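UDP-4-amino-4,6-dideoxy-N-acetyl-beta-L-altrosamine transaminase (PDB 2FNU) transfers an amino group from glutamate to a UDP-linked 4-keto sugar, using pyridoxal phosphate, in the pseudaminic acid pathway that supplies flagellin modification. Local coordinates at residues 132-141 with 161-171. Numbering follows the deposited sequence.
Sequences GKSVEVESVQ and SEYQNKKVGGF
In the large domain of this DegT/DnrJ/EryC1-family aminotransferase, the N-terminal end of helix 137-146 and the loop before it pack against the beta hairpin 162-167, whose type I' turn runs from Tyr163 to Lys166. Val137 lies between the Tyr163 and Phe171 rings. Its CB sits over the middle of the Tyr163 ring in a CH-pi contact, 3.9 Å from the centroid and 6° off the normal. Gln164 CG lies on the opposite face, offset toward the rim. Tyr163 CG is anti to the backbone N (chi1 173°), which carries the phenol to the helix start. There one water bridges Tyr163 OH, Glu136 OE2 and Ser139 N. The N-cap residue Glu136 is thus tied to the hairpin through solvent. Over one face of Phe171, Val137 CG1 meets CB at 3.4 Å, and CG2 turns toward CD1. Gln141 NE2 gives Phe171 O a nearly straight hydrogen bond of 2.8 Å in the carbonyl plane. At the other end, nearer the bound cofactor, Ser161 OG donates a short hydrogen bond to a lone pair of Gly132 O. A second water joins Ser134 N to Glu162 O. Ser161 OG also bonds Ser282 N. Behind the helix, Val140 and Gln141 touch Phe151 of strand 150-154 in the seven-stranded mixed sheet.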
loop_
_atom_site.group_PDB
_atom_site.type_symbol
_atom_site.label_atom_id
_atom_site.label_comp_id
_atom_site.label_asym_id
_atom_site.label_seq_id
_atom_site.Cartn_x
_atom_site.Cartn_y
_atom_site.Cartn_z
ATOM N N GLY B 132 -11.024 -10.240 18.202
ATOM C CA GLY B 132 -10.619 -9.276 19.218
ATOM C C GLY B 132 -10.248 -9.879 20.549
ATOM O O GLY B 132 -9.716 -9.184 21.414
ATOM N N LYS B 133 -10.486 -11.174 20.733
ATOM C CA LYS B 133 -10.178 -11.798 22.016
ATOM C C LYS B 133 -8.683 -12.092 22.109
ATOM O O LYS B 133 -8.131 -12.825 21.287
ATOM C CB LYS B 133 -10.973 -13.091 22.190
ATOM C CG LYS B 133 -10.717 -13.750 23.542
ATOM C CD LYS B 133 -11.490 -15.060 23.665
ATOM C CE LYS B 133 -11.510 -15.559 25.093
ATOM N NZ LYS B 133 -12.403 -16.769 25.174
ATOM N N SER B 134 -8.027 -11.539 23.132
ATOM C CA SER B 134 -6.593 -11.807 23.305
ATOM C C SER B 134 -6.330 -13.291 23.458
ATOM O O SER B 134 -7.057 -13.996 24.175
ATOM C CB SER B 134 -6.056 -11.075 24.542
ATOM O OG SER B 134 -4.678 -11.384 24.742
ATOM N N VAL B 135 -5.263 -13.760 22.805
ATOM C CA VAL B 135 -4.758 -15.100 23.085
ATOM C C VAL B 135 -4.169 -15.156 24.491
ATOM O O VAL B 135 -4.110 -14.135 25.201
ATOM C CB VAL B 135 -3.681 -15.501 22.069
ATOM C CG1 VAL B 135 -4.232 -15.362 20.639
ATOM C CG2 VAL B 135 -2.412 -14.632 22.238
ATOM N N GLU B 136 -3.744 -16.354 24.902
ATOM C CA GLU B 136 -3.151 -16.544 26.217
ATOM C C GLU B 136 -1.708 -16.064 26.207
ATOM O O GLU B 136 -0.750 -16.835 26.023
ATOM C CB GLU B 136 -3.283 -18.010 26.647
ATOM C CG GLU B 136 -4.681 -18.346 27.127
ATOM C CD GLU B 136 -5.071 -17.508 28.333
ATOM O OE1 GLU B 136 -6.100 -16.814 28.274
ATOM O OE2 GLU B 136 -4.304 -17.496 29.318
ATOM N N VAL B 137 -1.571 -14.753 26.370
ATOM C CA VAL B 137 -0.313 -14.070 26.137
ATOM C C VAL B 137 0.843 -14.574 27.021
ATOM O O VAL B 137 1.956 -14.762 26.527
ATOM C CB VAL B 137 -0.516 -12.529 26.278
ATOM C CG1 VAL B 137 0.786 -11.828 26.618
ATOM C CG2 VAL B 137 -1.148 -11.963 24.987
ATOM N N GLU B 138 0.591 -14.774 28.313
ATOM C CA GLU B 138 1.696 -15.139 29.208
ATOM C C GLU B 138 2.281 -16.495 28.826
ATOM O O GLU B 138 3.503 -16.670 28.769
ATOM C CB GLU B 138 1.236 -15.149 30.658
ATOM C CG GLU B 138 2.389 -15.232 31.652
ATOM C CD GLU B 138 1.961 -14.914 33.078
ATOM O OE1 GLU B 138 2.610 -15.435 34.012
ATOM O OE2 GLU B 138 0.991 -14.142 33.264
ATOM N N SER B 139 1.389 -17.434 28.524
ATOM C CA SER B 139 1.814 -18.754 28.080
ATOM C C SER B 139 2.717 -18.692 26.839
ATOM O O SER B 139 3.781 -19.331 26.796
ATOM C CB SER B 139 0.580 -19.615 27.817
ATOM O OG SER B 139 0.966 -20.919 27.435
ATOM N N VAL B 140 2.291 -17.916 25.835
ATOM C CA VAL B 140 3.031 -17.838 24.574
ATOM C C VAL B 140 4.372 -17.100 24.762
ATOM O O VAL B 140 5.393 -17.493 24.166
ATOM C CB VAL B 140 2.174 -17.173 23.467
ATOM C CG1 VAL B 140 2.961 -17.042 22.172
ATOM C CG2 VAL B 140 0.874 -17.983 23.227
ATOM N N GLN B 141 4.362 -16.019 25.550
ATOM C CA GLN B 141 5.595 -15.282 25.880
ATOM C C GLN B 141 6.652 -16.219 26.483
ATOM O O GLN B 141 7.810 -16.248 26.045
ATOM C CB GLN B 141 5.308 -14.185 26.902
ATOM C CG GLN B 141 4.625 -12.921 26.360
ATOM C CD GLN B 141 4.335 -11.913 27.461
ATOM O OE1 GLN B 141 4.057 -12.289 28.621
ATOM N NE2 GLN B 141 4.376 -10.618 27.107
ATOM N N SER B 161 -8.617 -4.162 22.731
ATOM C CA SER B 161 -8.723 -5.383 23.534
ATOM C C SER B 161 -7.675 -5.412 24.631
ATOM O O SER B 161 -6.620 -4.782 24.502
ATOM C CB SER B 161 -8.565 -6.628 22.652
ATOM O OG SER B 161 -9.591 -6.660 21.671
ATOM N N GLU B 162 -7.984 -6.166 25.697
ATOM C CA GLU B 162 -7.113 -6.268 26.880
ATOM C C GLU B 162 -6.780 -7.710 27.258
ATOM O O GLU B 162 -7.501 -8.662 26.920
ATOM C CB GLU B 162 -7.772 -5.576 28.077
ATOM C CG GLU B 162 -7.918 -4.075 27.847
ATOM C CD GLU B 162 -8.586 -3.329 29.003
ATOM O OE1 GLU B 162 -8.861 -3.926 30.076
ATOM O OE2 GLU B 162 -8.861 -2.123 28.818
ATOM N N TYR B 163 -5.683 -7.850 27.988
ATOM C CA TYR B 163 -5.321 -9.107 28.623
ATOM C C TYR B 163 -4.862 -8.701 30.017
ATOM O O TYR B 163 -3.967 -7.861 30.166
ATOM C CB TYR B 163 -4.196 -9.771 27.846
ATOM C CG TYR B 163 -3.642 -11.008 28.522
ATOM C CD1 TYR B 163 -2.523 -10.923 29.358
ATOM C CD2 TYR B 163 -4.222 -12.259 28.315
ATOM C CE1 TYR B 163 -1.997 -12.059 29.978
ATOM C CE2 TYR B 163 -3.697 -13.409 28.947
ATOM C CZ TYR B 163 -2.590 -13.285 29.762
ATOM O OH TYR B 163 -2.050 -14.399 30.375
ATOM N N GLN B 164 -5.508 -9.268 31.036
ATOM C CA GLN B 164 -5.196 -8.923 32.423
ATOM C C GLN B 164 -5.163 -7.396 32.621
ATOM O O GLN B 164 -4.245 -6.834 33.220
ATOM C CB GLN B 164 -3.928 -9.644 32.889
ATOM C CG GLN B 164 -4.141 -11.162 32.970
ATOM C CD GLN B 164 -2.883 -11.935 33.328
ATOM O OE1 GLN B 164 -1.839 -11.356 33.655
ATOM N NE2 GLN B 164 -2.977 -13.265 33.258
ATOM N N ASN B 165 -6.203 -6.736 32.113
ATOM C CA ASN B 165 -6.382 -5.288 32.287
ATOM C C ASN B 165 -5.329 -4.413 31.620
ATOM O O ASN B 165 -5.177 -3.240 31.961
ATOM C CB ASN B 165 -6.514 -4.923 33.773
ATOM C CG ASN B 165 -7.617 -5.696 34.442
ATOM O OD1 ASN B 165 -7.360 -6.591 35.241
ATOM N ND2 ASN B 165 -8.850 -5.418 34.059
ATOM N N LYS B 166 -4.620 -4.990 30.648
ATOM C CA LYS B 166 -3.613 -4.260 29.885
ATOM C C LYS B 166 -3.908 -4.363 28.398
ATOM O O LYS B 166 -4.239 -5.440 27.886
ATOM C CB LYS B 166 -2.226 -4.843 30.174
ATOM C CG LYS B 166 -1.814 -4.613 31.645
ATOM C CD LYS B 166 -0.583 -5.384 32.075
ATOM C CE LYS B 166 -0.833 -6.876 32.107
ATOM N NZ LYS B 166 0.279 -7.639 32.791
ATOM N N LYS B 167 -3.759 -3.254 27.689
ATOM C CA LYS B 167 -4.090 -3.266 26.269
ATOM C C LYS B 167 -3.186 -4.161 25.446
ATOM O O LYS B 167 -1.951 -4.127 25.566
ATOM C CB LYS B 167 -4.058 -1.851 25.698
ATOM C CG LYS B 167 -5.261 -1.050 26.102
ATOM C CD LYS B 167 -5.275 0.293 25.445
ATOM C CE LYS B 167 -6.562 1.050 25.780
ATOM N NZ LYS B 167 -6.521 1.612 27.156
ATOM N N VAL B 168 -3.819 -4.957 24.594
ATOM C CA VAL B 168 -3.099 -5.707 23.563
ATOM C C VAL B 168 -2.266 -4.735 22.720
ATOM O O VAL B 168 -2.729 -3.636 22.397
ATOM C CB VAL B 168 -4.105 -6.454 22.681
ATOM C CG1 VAL B 168 -3.428 -7.024 21.420
ATOM C CG2 VAL B 168 -4.770 -7.574 23.505
ATOM N N GLY B 169 -1.036 -5.136 22.396
ATOM C CA GLY B 169 -0.140 -4.292 21.603
ATOM C C GLY B 169 1.294 -4.341 22.094
ATOM O O GLY B 169 2.223 -4.222 21.307
ATOM N N GLY B 170 1.472 -4.511 23.400
ATOM C CA GLY B 170 2.810 -4.443 23.963
ATOM C C GLY B 170 3.367 -5.776 24.418
ATOM O O GLY B 170 4.488 -5.826 24.939
ATOM N N PHE B 171 2.615 -6.858 24.198
ATOM C CA PHE B 171 2.992 -8.167 24.757
ATOM C C PHE B 171 4.005 -8.948 23.932
ATOM O O PHE B 171 4.738 -9.794 24.461
ATOM C CB PHE B 171 1.767 -9.058 24.948
ATOM C CG PHE B 171 0.712 -8.477 25.845
ATOM C CD1 PHE B 171 -0.575 -8.272 25.370
ATOM C CD2 PHE B 171 0.997 -8.163 27.171
ATOM C CE1 PHE B 171 -1.571 -7.729 26.184
ATOM C CE2 PHE B 171 0.001 -7.635 28.006
ATOM C CZ PHE B 171 -1.278 -7.420 27.515
HETATM O O HOH W 1 -9.262 -9.830 25.184
HETATM O O HOH W 2 -1.454 -16.994 29.453
#